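Local structure of epoxide hydrolase (Aspergillus niger, 3G02) at residues 18-23 / 153-158; 97-102 / 175-180; 217-222 / 351-356; 243-248 / 283-288. The protein probably catalyses the hydrolysis of epoxides to vicinal diols, with an alpha/beta hydrolase fold, here as an enantioselective variant obtained by directed evolution. The protein carries 9 engineered substitutions. One frame throughout, in Å; residues are numbered along the deposited sequence.

Contact 1. Residues 18-23 / 153-158; sequences NPFTVS and YTFSSG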
loop_
_atom_site.group_PDB
_atom_site.type_symbol
_atom_site.label_atom_id
_atom_site.label_comp_id
_atom_site.label_asym_id
_atom_site.label_seq_id
_atom_site.Cartn_x
_atom_site.Cartn_y
_atom_site.Cartn_z
ATOM N N ASN A 18 26.254 22.079 -17.888
ATOM C CA ASN A 18 25.016 22.205 -18.644
ATOM C C ASN A 18 23.939 22.762 -17.721
ATOM O O ASN A 18 23.235 21.996 -17.064
ATOM C CB ASN A 18 24.584 20.851 -19.218
ATOM C CG ASN A 18 25.574 20.300 -20.227
ATOM O OD1 ASN A 18 25.705 20.821 -21.334
ATOM N ND2 ASN A 18 26.268 19.235 -19.852
ATOM N N PRO A 19 23.811 24.102 -17.666
ATOM C CA PRO A 19 22.867 24.745 -16.753
ATOM C C PRO A 19 21.444 24.278 -17.012
ATOM O O PRO A 19 21.018 24.174 -18.162
ATOM C CB PRO A 19 22.995 26.233 -17.095
ATOM C CG PRO A 19 24.318 26.365 -17.751
ATOM C CD PRO A 19 24.538 25.089 -18.486
ATOM N N PHE A 20 20.724 23.990 -15.933
ATOM C CA PHE A 20 19.371 23.488 -16.026
ATOM C C PHE A 20 18.404 24.508 -15.439
ATOM O O PHE A 20 18.684 25.114 -14.403
ATOM C CB PHE A 20 19.267 22.151 -15.281
ATOM C CG PHE A 20 17.903 21.525 -15.333
ATOM C CD1 PHE A 20 17.504 20.785 -16.441
ATOM C CD2 PHE A 20 17.017 21.668 -14.271
ATOM C CE1 PHE A 20 16.242 20.203 -16.492
ATOM C CE2 PHE A 20 15.752 21.091 -14.315
ATOM C CZ PHE A 20 15.366 20.358 -15.422
ATOM N N THR A 21 17.280 24.694 -16.121
ATOM C CA THR A 21 16.224 25.587 -15.672
ATOM C C THR A 21 14.911 24.816 -15.664
ATOM O O THR A 21 14.540 24.192 -16.663
ATOM C CB THR A 21 16.102 26.833 -16.592
ATOM O OG1 THR A 21 17.374 27.482 -16.691
ATOM C CG2 THR A 21 15.076 27.825 -16.051
ATOM N N VAL A 22 14.222 24.844 -14.528
ATOM C CA VAL A 22 12.889 24.254 -14.436
ATOM C C VAL A 22 11.903 25.157 -15.174
ATOM O O VAL A 22 11.779 26.341 -14.863
ATOM C CB VAL A 22 12.445 24.044 -12.968
ATOM C CG1 VAL A 22 11.072 23.370 -12.918
ATOM C CG2 VAL A 22 13.481 23.218 -12.200
ATOM N N SER A 23 11.222 24.586 -16.164
ATOM C CA SER A 23 10.276 25.322 -16.987
ATOM C C SER A 23 9.147 24.399 -17.413
ATOM O O SER A 23 9.112 23.913 -18.548
ATOM C CB SER A 23 10.981 25.927 -18.209
ATOM O OG SER A 23 10.101 26.763 -18.937
ATOM N N TYR A 153 14.349 10.224 -9.527
ATOM C CA TYR A 153 13.685 11.339 -8.848
ATOM C C TYR A 153 13.741 12.643 -9.634
ATOM O O TYR A 153 14.802 13.028 -10.143
ATOM C CB TYR A 153 14.330 11.630 -7.504
ATOM C CG TYR A 153 14.197 10.591 -6.416
ATOM C CD1 TYR A 153 15.083 9.514 -6.340
ATOM C CD2 TYR A 153 13.233 10.724 -5.413
ATOM C CE1 TYR A 153 15.003 8.577 -5.311
ATOM C CE2 TYR A 153 13.139 9.789 -4.377
ATOM C CZ TYR A 153 14.024 8.720 -4.332
ATOM O OH TYR A 153 13.951 7.802 -3.304
ATOM N N THR A 154 12.602 13.330 -9.660
ATOM C CA THR A 154 12.449 14.659 -10.254
ATOM C C THR A 154 13.120 14.785 -11.626
ATOM O O THR A 154 12.734 14.079 -12.562
ATOM C CB THR A 154 12.785 15.825 -9.252
ATOM O OG1 THR A 154 14.200 15.933 -9.045
ATOM C CG2 THR A 154 12.096 15.593 -7.904
ATOM N N PHE A 155 14.132 15.641 -11.736
ATOM C CA PHE A 155 14.721 15.951 -13.038
ATOM C C PHE A 155 15.837 15.003 -13.465
ATOM O O PHE A 155 16.401 15.149 -14.554
ATOM C CB PHE A 155 15.123 17.428 -13.092
ATOM C CG PHE A 155 14.004 18.339 -12.689
ATOM C CD1 PHE A 155 12.904 18.498 -13.524
ATOM C CD2 PHE A 155 14.008 18.974 -11.451
ATOM C CE1 PHE A 155 11.840 19.307 -13.152
ATOM C CE2 PHE A 155 12.941 19.787 -11.066
ATOM C CZ PHE A 155 11.860 19.951 -11.917
ATOM N N SER A 156 16.140 14.019 -12.621
ATOM C CA SER A 156 16.975 12.894 -13.039
ATOM C C SER A 156 16.117 11.846 -13.738
ATOM O O SER A 156 14.987 11.580 -13.325
ATOM C CB SER A 156 17.710 12.273 -11.855
ATOM O OG SER A 156 18.825 13.067 -11.482
ATOM N N SER A 157 16.653 11.263 -14.806
ATOM C CA SER A 157 15.949 10.217 -15.531
ATOM C C SER A 157 16.192 8.870 -14.860
ATOM O O SER A 157 16.752 8.799 -13.761
ATOM C CB SER A 157 16.387 10.189 -17.002
ATOM O OG SER A 157 17.701 9.681 -17.145
ATOM N N GLY A 158 15.760 7.800 -15.517
ATOM C CA GLY A 158 16.001 6.469 -14.999
ATOM C C GLY A 158 15.008 6.047 -13.931
ATOM O O GLY A 158 14.021 6.747 -13.679
#
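Phe155 presents its ring to two residues of the 18-23 loop, Phe20 and Val22, whose side chains each cross that of Phe155 at about a right angle. Phe20 arrives over one face: its CE2 stands 3.6 Å above the plane of the Phe155 ring, offset toward the rim, and its CZ lies 3.6 Å from Phe155 CD1. The ring centroids are 5.1 Å apart with the planes inclined at 48°, an oblique aromatic pair. Phe20 gets there with CG anti to its backbone N (chi1 -179°), beside the carbonyl carbon. Val22 spreads both methyls round the far end of the ring, CG1 at 3.6 Å from Phe155 CZ and CG2 at 3.7 Å from Phe155 CE2. A type II' turn from Tyr153 to Ser156, closed by Ser156 N on Tyr153 O at 3.0 Å, carries Phe155 at its third position. The His98 ring meets Phe155 edge-to-face and also meets Phe20, joining the loop and the turn to strand 95-102. Leu301 of helix 292-304 packs on Phe155 too. The contact across the two segments is purely apolar, which implies that the N-terminal loop is held to this turn by shape and dispersion, with polar ties made elsewhere, as by Val22 N to Asn83.

Contact 2. Residues 97-102 / 175-180; sequences IHFAAL and DQLMKD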
loop_
_atom_site.group_PDB
_atom_site.type_symbol
_atom_site.label_atom_id
_atom_site.label_comp_id
_atom_site.label_asym_id
_atom_site.label_seq_id
_atom_site.Cartn_x
_atom_site.Cartn_y
_atom_site.Cartn_z
ATOM N N ILE A 97 21.470 12.902 -15.019
ATOM C CA ILE A 97 21.546 13.165 -13.586
ATOM C C ILE A 97 21.506 14.661 -13.333
ATOM O O ILE A 97 22.430 15.392 -13.692
ATOM C CB ILE A 97 22.794 12.516 -12.928
ATOM C CG1 ILE A 97 22.782 10.992 -13.140
ATOM C CG2 ILE A 97 22.883 12.870 -11.437
ATOM C CD1 ILE A 97 21.502 10.281 -12.663
ATOM N N HIS A 98 20.405 15.098 -12.733
ATOM C CA HIS A 98 20.206 16.472 -12.314
ATOM C C HIS A 98 20.887 16.712 -10.964
ATOM O O HIS A 98 20.947 15.814 -10.116
ATOM C CB HIS A 98 18.700 16.750 -12.230
ATOM C CG HIS A 98 18.347 17.982 -11.460
ATOM N ND1 HIS A 98 18.105 17.966 -10.103
ATOM C CD2 HIS A 98 18.191 19.265 -11.858
ATOM C CE1 HIS A 98 17.823 19.192 -9.698
ATOM N NE2 HIS A 98 17.867 19.999 -10.743
ATOM N N PHE A 99 21.415 17.917 -10.771
ATOM C CA PHE A 99 21.922 18.310 -9.459
ATOM C C PHE A 99 21.863 19.810 -9.265
ATOM O O PHE A 99 21.996 20.573 -10.220
ATOM C CB PHE A 99 23.344 17.774 -9.188
ATOM C CG PHE A 99 24.389 18.224 -10.183
ATOM C CD1 PHE A 99 24.587 17.522 -11.369
ATOM C CD2 PHE A 99 25.206 19.317 -9.905
ATOM C CE1 PHE A 99 25.566 17.922 -12.281
ATOM C CE2 PHE A 99 26.183 19.727 -10.812
ATOM C CZ PHE A 99 26.366 19.026 -11.996
ATOM N N ALA A 100 21.621 20.220 -8.021
ATOM C CA ALA A 100 21.793 21.604 -7.611
ATOM C C ALA A 100 23.151 21.689 -6.930
ATOM O O ALA A 100 23.668 20.692 -6.420
ATOM C CB ALA A 100 20.690 22.017 -6.651
ATOM N N ALA A 101 23.748 22.880 -6.927
ATOM C CA ALA A 101 25.070 23.027 -6.332
ATOM C C ALA A 101 25.389 24.450 -5.925
ATOM O O ALA A 101 24.916 25.400 -6.540
ATOM C CB ALA A 101 26.147 22.524 -7.290
ATOM N N LEU A 102 26.200 24.570 -4.877
ATOM C CA LEU A 102 26.952 25.791 -4.629
ATOM C C LEU A 102 28.417 25.408 -4.721
ATOM O O LEU A 102 28.918 24.649 -3.892
ATOM C CB LEU A 102 26.651 26.383 -3.249
ATOM C CG LEU A 102 25.264 26.973 -2.987
ATOM C CD1 LEU A 102 25.203 27.459 -1.545
ATOM C CD2 LEU A 102 24.912 28.106 -3.943
ATOM N N ASP A 175 29.094 8.536 -6.864
ATOM C CA ASP A 175 30.557 8.556 -6.898
ATOM C C ASP A 175 31.071 9.079 -8.241
ATOM O O ASP A 175 31.998 9.894 -8.283
ATOM C CB ASP A 175 31.124 7.165 -6.605
ATOM C CG ASP A 175 32.637 7.105 -6.748
ATOM O OD1 ASP A 175 33.349 7.616 -5.857
ATOM O OD2 ASP A 175 33.104 6.523 -7.749
ATOM N N GLN A 176 30.461 8.624 -9.336
ATOM C CA GLN A 176 30.852 9.080 -10.671
ATOM C C GLN A 176 30.598 10.577 -10.854
ATOM O O GLN A 176 31.416 11.286 -11.446
ATOM C CB GLN A 176 30.140 8.273 -11.765
ATOM C CG GLN A 176 30.733 8.459 -13.165
ATOM C CD GLN A 176 32.230 8.176 -13.219
ATOM O OE1 GLN A 176 32.685 7.091 -12.852
ATOM N NE2 GLN A 176 33.003 9.158 -13.675
ATOM N N LEU A 177 29.468 11.058 -10.340
ATOM C CA LEU A 177 29.152 12.477 -10.401
ATOM C C LEU A 177 30.233 13.298 -9.708
ATOM O O LEU A 177 30.720 14.281 -10.269
ATOM C CB LEU A 177 27.782 12.756 -9.768
ATOM C CG LEU A 177 27.394 14.230 -9.599
ATOM C CD1 LEU A 177 27.246 14.939 -10.939
ATOM C CD2 LEU A 177 26.112 14.345 -8.783
ATOM N N MET A 178 30.603 12.886 -8.497
ATOM C CA MET A 178 31.618 13.603 -7.725
ATOM C C MET A 178 32.976 13.580 -8.427
ATOM O O MET A 178 33.680 14.589 -8.448
ATOM C CB MET A 178 31.712 13.061 -6.297
ATOM C CG MET A 178 30.453 13.301 -5.453
ATOM S SD MET A 178 29.981 15.039 -5.368
ATOM C CE MET A 178 30.904 15.584 -3.932
ATOM N N LYS A 179 33.323 12.443 -9.026
ATOM C CA LYS A 179 34.560 12.344 -9.808
ATOM C C LYS A 179 34.527 13.258 -11.033
ATOM O O LYS A 179 35.501 13.966 -11.323
ATOM C CB LYS A 179 34.830 10.894 -10.212
ATOM C CG LYS A 179 35.329 10.040 -9.068
ATOM C CD LYS A 179 35.381 8.566 -9.428
ATOM C CE LYS A 179 36.045 7.769 -8.317
ATOM N NZ LYS A 179 35.821 6.299 -8.455
ATOM N N ASP A 180 33.399 13.251 -11.741
ATOM C CA ASP A 180 33.191 14.111 -12.907
ATOM C C ASP A 180 33.334 15.595 -12.584
ATOM O O ASP A 180 33.813 16.373 -13.413
ATOM C CB ASP A 180 31.812 13.856 -13.520
ATOM C CG ASP A 180 31.739 12.549 -14.284
ATOM O OD1 ASP A 180 32.757 11.828 -14.363
ATOM O OD2 ASP A 180 30.644 12.237 -14.794
#
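Ile97 and Leu177 mark the closest backbone approach, 8.3 Å between their CA atoms, where strand 95-102 of the central sheet faces helix 167-180 in the alpha-on-beta layering of the alpha/beta hydrolase fold. That separation is bridged by side chains alone. Leu177 reaches out from the helix on an extended N-CA-CB-CG torsion (chi1 172°) and fits one methyl to each of two strand residues. Its CD1 sits 3.7 Å from Phe99 CE1 and equally near Phe99 CD1, so it bears on one C-C bond of the ring at an oblique approach. Its CD2 is a looser neighbour of Ile97, at 4.4 Å from CG2. Ile97 and Phe99 are two apart on the strand and both direct their CB toward the helix, whereas His98 between them faces the opposite side of the sheet and bonds Ser149 and Gln87. Only the CG2 branch of Ile97 takes part, because the rest of that side chain leads away from the helix.

All three touching residues are buried, and Leu177 is further enclosed by Thr90 and Ile92 of strand 87-92 and by Val146 and Pro148 of strand 143-148; its position thus spans three neighbouring strands. The helix's polar side chains are linked along its length. Lys179 NZ forms a salt bridge with Asp175 OD2 at 2.8 Å through the syn lone pair of that oxygen, and Gln176 NE2, with its acceptor nearly in the amide plane, donates to Asp180 OD1 at 2.8 Å from above the carboxylate plane.

Contact 3. Residues 217-222 / 351-356; sequences CNMSAP and VPVPRS. Engineered in segment 217-222: Asn218 (natural residue Ala), Ser220 (natural residue Arg). Engineered in segment 351-356: Val351 (natural residue Cys). With FMT (formic acid), chain D.
Val353 packs against both Cys217 and Met219. Its CG2 touches Cys217 CB and lies 4.1 Å from Met219 CG, while its CG1 is 4.0 Å from Met219 O; the Met219 and Val353 side chains run obliquely to one another. Met219 places CG between its backbone N and carbonyl carbon (chi1 74°), which brings that methylene onto both valine methyls. The engineered Val351 sets CG2 3.6 Å from Cys217 O.

One water spans the loops, accepting from Cys217 N at 2.9 Å and donating to Val351 O at 3.0 Å. Val351 O also receives Val353 N at 2.8 Å, closing an inverse gamma turn centred on Pro352; on either side of this turn Val351 and Val353 both point their CB toward 217-222. Further out, Met242 of helix 233-248 packs on both valines, and Trp357 of helix 355-358 on Met219. A formic acid molecule, probably from the crystallisation liquor, accepts a hydrogen bond at O1 from N of engineered Asn218 at 2.9 Å and is also hydrogen-bonded to Arg200 NE.

With the Val351 and His375 side chains about 7 Å apart, the contact joins the loops after adjacent parallel strands 209-214 and 340-345 of the alpha/beta hydrolase sheet, beside the predicted catalytic centre.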
loop_
_atom_site.group_PDB
_atom_site.type_symbol
_atom_site.label_atom_id
_atom_site.label_comp_id
_atom_site.label_asym_id
_atom_site.label_seq_id
_atom_site.Cartn_x
_atom_site.Cartn_y
_atom_site.Cartn_z
ATOM N N CYS A 217 19.629 6.128 10.368
ATOM C CA CYS A 217 20.197 4.784 10.279
ATOM C C CYS A 217 19.088 3.743 10.317
ATOM O O CYS A 217 18.274 3.732 11.236
ATOM C CB CYS A 217 21.213 4.532 11.398
ATOM S SG CYS A 217 22.025 2.904 11.277
ATOM N N ASN A 218 19.086 2.870 9.312
ATOM C CA ASN A 218 18.019 1.897 9.072
ATOM C C ASN A 218 18.227 0.547 9.777
ATOM O O ASN A 218 17.468 -0.401 9.560
ATOM C CB ASN A 218 17.870 1.686 7.556
ATOM C CG ASN A 218 16.528 1.084 7.165
ATOM O OD1 ASN A 218 16.444 0.293 6.220
ATOM N ND2 ASN A 218 15.472 1.467 7.875
ATOM N N MET A 219 19.243 0.475 10.632
ATOM C CA MET A 219 19.622 -0.771 11.308
ATOM C C MET A 219 18.543 -1.331 12.237
ATOM O O MET A 219 17.694 -0.596 12.744
ATOM C CB MET A 219 20.905 -0.555 12.116
ATOM C CG MET A 219 20.691 0.258 13.399
ATOM S SD MET A 219 22.185 0.560 14.344
ATOM C CE MET A 219 22.556 -1.092 14.943
ATOM N N SER A 220 18.594 -2.644 12.453
ATOM C CA SER A 220 17.827 -3.288 13.515
ATOM C C SER A 220 18.744 -3.513 14.722
ATOM O O SER A 220 19.917 -3.131 14.688
ATOM C CB SER A 220 17.223 -4.609 13.029
ATOM O OG SER A 220 18.220 -5.456 12.483
ATOM N N ALA A 221 18.211 -4.119 15.782
ATOM C CA ALA A 221 18.984 -4.378 17.002
ATOM C C ALA A 221 20.268 -5.165 16.721
ATOM O O ALA A 221 20.229 -6.174 16.013
ATOM C CB ALA A 221 18.130 -5.102 18.032
ATOM N N PRO A 222 21.411 -4.692 17.259
ATOM C CA PRO A 222 22.684 -5.388 17.062
ATOM C C PRO A 222 22.742 -6.701 17.851
ATOM O O PRO A 222 22.571 -6.689 19.073
ATOM C CB PRO A 222 23.722 -4.385 17.576
ATOM C CG PRO A 222 22.988 -3.531 18.540
ATOM C CD PRO A 222 21.567 -3.472 18.073
ATOM N N VAL A 351 12.979 5.923 12.961
ATOM C CA VAL A 351 13.551 4.747 13.603
ATOM C C VAL A 351 14.725 5.192 14.480
ATOM O O VAL A 351 15.889 4.943 14.155
ATOM C CB VAL A 351 13.943 3.673 12.554
ATOM C CG1 VAL A 351 12.691 2.997 12.002
ATOM C CG2 VAL A 351 14.744 4.282 11.404
ATOM N N PRO A 352 14.411 5.878 15.596
ATOM C CA PRO A 352 15.432 6.578 16.377
ATOM C C PRO A 352 16.273 5.658 17.262
ATOM O O PRO A 352 16.129 5.654 18.491
ATOM C CB PRO A 352 14.624 7.598 17.190
ATOM C CG PRO A 352 13.245 7.043 17.270
ATOM C CD PRO A 352 13.062 6.033 16.173
ATOM N N VAL A 353 17.151 4.897 16.614
ATOM C CA VAL A 353 18.098 4.012 17.289
ATOM C C VAL A 353 19.145 4.846 18.037
ATOM O O VAL A 353 19.497 5.940 17.588
ATOM C CB VAL A 353 18.777 3.013 16.301
ATOM C CG1 VAL A 353 17.767 1.996 15.799
ATOM C CG2 VAL A 353 19.437 3.734 15.131
ATOM N N PRO A 354 19.622 4.344 19.193
ATOM C CA PRO A 354 20.513 5.125 20.050
ATOM C C PRO A 354 21.970 5.134 19.581
ATOM O O PRO A 354 22.363 4.316 18.746
ATOM C CB PRO A 354 20.405 4.401 21.392
ATOM C CG PRO A 354 20.186 2.986 21.019
ATOM C CD PRO A 354 19.338 3.016 19.770
ATOM N N ARG A 355 22.756 6.047 20.151
ATOM C CA ARG A 355 24.182 6.169 19.861
ATOM C C ARG A 355 24.942 4.840 19.970
ATOM O O ARG A 355 25.726 4.504 19.084
ATOM C CB ARG A 355 24.823 7.222 20.776
ATOM C CG ARG A 355 26.311 7.420 20.536
ATOM C CD ARG A 355 26.899 8.516 21.409
ATOM N NE ARG A 355 28.321 8.697 21.123
ATOM C CZ ARG A 355 29.023 9.789 21.414
ATOM N NH1 ARG A 355 28.443 10.827 22.004
ATOM N NH2 ARG A 355 30.313 9.844 21.106
ATOM N N SER A 356 24.702 4.094 21.049
ATOM C CA SER A 356 25.424 2.839 21.298
ATOM C C SER A 356 25.143 1.756 20.249
ATOM O O SER A 356 25.936 0.827 20.082
ATOM C CB SER A 356 25.122 2.312 22.703
ATOM O OG SER A 356 23.756 1.977 22.840
HETATM C C FMT D . 22.054 3.481 6.887
HETATM O O1 FMT D . 20.836 3.529 7.058
HETATM O O2 FMT D . 22.842 3.031 7.720
HETATM O O HOH W 1 17.886 6.499 12.631
#

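Contact 4. Residues 243-248 / 283-288; sequences EKFMTD and LQWVDK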
loop_
_atom_site.group_PDB
_atom_site.type_symbol
_atom_site.label_atom_id
_atom_site.label_comp_id
_atom_site.label_asym_id
_atom_site.label_seq_id
_atom_site.Cartn_x
_atom_site.Cartn_y
_atom_site.Cartn_z
ATOM N N GLU A 243 9.853 0.642 16.716
ATOM C CA GLU A 243 9.070 -0.595 16.619
ATOM C C GLU A 243 7.653 -0.351 16.093
ATOM O O GLU A 243 7.183 -1.092 15.225
ATOM C CB GLU A 243 9.019 -1.319 17.970
ATOM C CG GLU A 243 10.308 -2.042 18.352
ATOM C CD GLU A 243 10.295 -2.583 19.780
ATOM O OE1 GLU A 243 9.309 -2.359 20.514
ATOM O OE2 GLU A 243 11.288 -3.232 20.171
ATOM N N LYS A 244 6.986 0.678 16.621
ATOM C CA LYS A 244 5.680 1.109 16.107
ATOM C C LYS A 244 5.767 1.482 14.628
ATOM O O LYS A 244 4.887 1.117 13.837
ATOM C CB LYS A 244 5.104 2.275 16.916
ATOM C CG LYS A 244 3.769 2.775 16.364
ATOM C CD LYS A 244 3.120 3.813 17.240
ATOM C CE LYS A 244 1.754 4.194 16.685
ATOM N NZ LYS A 244 1.081 5.201 17.547
ATOM N N PHE A 245 6.821 2.199 14.245
ATOM C CA PHE A 245 7.004 2.536 12.837
ATOM C C PHE A 245 7.155 1.285 11.974
ATOM O O PHE A 245 6.576 1.195 10.889
ATOM C CB PHE A 245 8.203 3.461 12.618
ATOM C CG PHE A 245 8.464 3.760 11.166
ATOM C CD1 PHE A 245 7.703 4.714 10.492
ATOM C CD2 PHE A 245 9.439 3.061 10.466
ATOM C CE1 PHE A 245 7.928 4.979 9.145
ATOM C CE2 PHE A 245 9.674 3.321 9.113
ATOM C CZ PHE A 245 8.912 4.277 8.456
ATOM N N MET A 246 7.935 0.321 12.451
ATOM C CA MET A 246 8.204 -0.877 11.661
ATOM C C MET A 246 6.999 -1.825 11.550
ATOM O O MET A 246 6.996 -2.712 10.696
ATOM C CB MET A 246 9.444 -1.611 12.187
ATOM C CG MET A 246 10.756 -0.844 12.009
ATOM S SD MET A 246 11.123 -0.339 10.312
ATOM C CE MET A 246 11.277 -1.926 9.501
ATOM N N THR A 247 5.983 -1.628 12.392
ATOM C CA THR A 247 4.818 -2.538 12.449
ATOM C C THR A 247 3.473 -1.899 12.109
ATOM O O THR A 247 2.581 -2.574 11.577
ATOM C CB THR A 247 4.651 -3.173 13.828
ATOM O OG1 THR A 247 4.509 -2.143 14.813
ATOM C CG2 THR A 247 5.838 -4.073 14.164
ATOM N N ASP A 248 3.308 -0.629 12.461
ATOM C CA ASP A 248 2.102 0.116 12.113
ATOM C C ASP A 248 2.375 1.139 11.016
ATOM O O ASP A 248 1.455 1.560 10.325
ATOM C CB ASP A 248 1.521 0.821 13.344
ATOM C CG ASP A 248 0.242 1.587 13.031
ATOM O OD1 ASP A 248 -0.791 0.936 12.767
ATOM O OD2 ASP A 248 0.278 2.833 13.045
ATOM N N LEU A 283 2.758 14.630 6.822
ATOM C CA LEU A 283 2.028 14.927 8.051
ATOM C C LEU A 283 2.574 14.171 9.260
ATOM O O LEU A 283 2.743 14.746 10.338
ATOM C CB LEU A 283 0.542 14.604 7.880
ATOM C CG LEU A 283 -0.275 15.510 6.960
ATOM C CD1 LEU A 283 -1.672 14.935 6.804
ATOM C CD2 LEU A 283 -0.336 16.941 7.487
ATOM N N GLN A 284 2.840 12.879 9.089
ATOM C CA GLN A 284 3.167 12.016 10.229
ATOM C C GLN A 284 4.631 12.027 10.635
ATOM O O GLN A 284 4.957 11.729 11.787
ATOM C CB GLN A 284 2.743 10.572 9.950
ATOM C CG GLN A 284 1.239 10.379 9.802
ATOM C CD GLN A 284 0.828 8.918 9.817
ATOM O OE1 GLN A 284 1.672 8.016 9.833
ATOM N NE2 GLN A 284 -0.474 8.677 9.820
ATOM N N TRP A 285 5.513 12.348 9.693
ATOM C CA TRP A 285 6.942 12.138 9.895
ATOM C C TRP A 285 7.692 13.337 10.462
ATOM O O TRP A 285 8.863 13.218 10.822
ATOM C CB TRP A 285 7.581 11.714 8.583
ATOM C CG TRP A 285 7.234 10.327 8.145
ATOM C CD1 TRP A 285 6.365 9.450 8.744
ATOM C CD2 TRP A 285 7.749 9.658 6.989
ATOM N NE1 TRP A 285 6.330 8.264 8.035
ATOM C CE2 TRP A 285 7.167 8.370 6.953
ATOM C CE3 TRP A 285 8.656 10.021 5.983
ATOM C CZ2 TRP A 285 7.463 7.445 5.944
ATOM C CZ3 TRP A 285 8.952 9.102 4.984
ATOM C CH2 TRP A 285 8.352 7.830 4.971
ATOM N N VAL A 286 7.019 14.482 10.529
ATOM C CA VAL A 286 7.634 15.711 11.025
ATOM C C VAL A 286 7.373 15.914 12.514
ATOM O O VAL A 286 6.486 15.282 13.098
ATOM C CB VAL A 286 7.146 16.958 10.236
ATOM C CG1 VAL A 286 7.549 16.867 8.772
ATOM C CG2 VAL A 286 5.632 17.147 10.376
ATOM N N ASP A 287 8.160 16.799 13.122
ATOM C CA ASP A 287 7.895 17.259 14.477
ATOM C C ASP A 287 6.824 18.350 14.406
ATOM O O ASP A 287 5.650 18.080 14.665
ATOM C CB ASP A 287 9.188 17.763 15.125
ATOM C CG ASP A 287 8.998 18.208 16.565
ATOM O OD1 ASP A 287 7.866 18.116 17.101
ATOM O OD2 ASP A 287 10.001 18.650 17.161
ATOM N N LYS A 288 7.222 19.564 14.034
ATOM C CA LYS A 288 6.271 20.656 13.830
ATOM C C LYS A 288 5.669 20.545 12.428
ATOM O O LYS A 288 6.396 20.257 11.467
ATOM C CB LYS A 288 6.950 22.019 14.021
ATOM C CG LYS A 288 7.619 22.211 15.384
ATOM C CD LYS A 288 6.616 22.511 16.494
ATOM C CE LYS A 288 7.294 22.568 17.864
ATOM N NZ LYS A 288 8.322 23.650 17.957
#
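Phe245 turns its ring to the side away from its own backbone N (chi1 177°), while Trp285 holds CG anti to its carbonyl carbon (chi1 -72°); together these rotations carry the two rings across a backbone separation of 10.0 Å between CA atoms. Neither CB points directly at the other segment, so the ring ends make the contact. A single phenyl corner does the touching: Phe245 CE1 lies 3.8 Å from Trp285 NE1 and 4.1 Å from Trp285 CZ2. Relative to the phenyl ring, NE1 lies at the edge, near its plane. The Phe245 ring and the five-membered ring of Trp285 have centroids 5.8 Å apart and planes at 67°, which makes an oblique aromatic pair with little shared surface.

Leu350 packs on both rings, the engineered Val351 touches Phe245, and Trp285 meets His375 edge-to-face while its backbone is hydrogen-bonded to that residue. On the helix side, the last residues of the segment are tied back to its start: Thr247 OG1 donates to Glu243 O at 2.9 Å, and Lys244 O accepts from both Asp248 N and Thr247 N. At the subunit interface, Asp248 forms a salt bridge with Arg259 of the second subunit, and Gln284 OE1 is hydrogen-bonded to the same residue.

The contact thus joins helix 233-248 to the residues after helix 271-284, within the helical insertion that probably corresponds to the lid of such hydrolases, beside the predicted catalytic centre of an alpha/beta hydrolase: the Trp285 side chain is about 4 Å from that of His375 and about 5 Å from that of Asp193, the predicted nucleophile.

Overall arrangement
From the N terminus, the 18-23 loop waits until residues 153-158 to close contact 1; residues 97-102 of strand 95-102 open contact 2 inside that span, and it closes beyond it on helix residues 175-180, so the two cross. They touch, through Ser156 and His98, with centres 12 Å apart, and tie the N-terminal region to one end of the central sheet. Contact 3 opens at 217-222 and closes at 351-356, joining the loops after adjacent strands 209-214 and 340-345 and enclosing contact 4 (243-248 with 283-288), which lies in the helical insertion between those strands. Val351 packs on Phe245 and Met246, linking the two. Contacts 1 and 4 lie on opposite sides of the chain's centre.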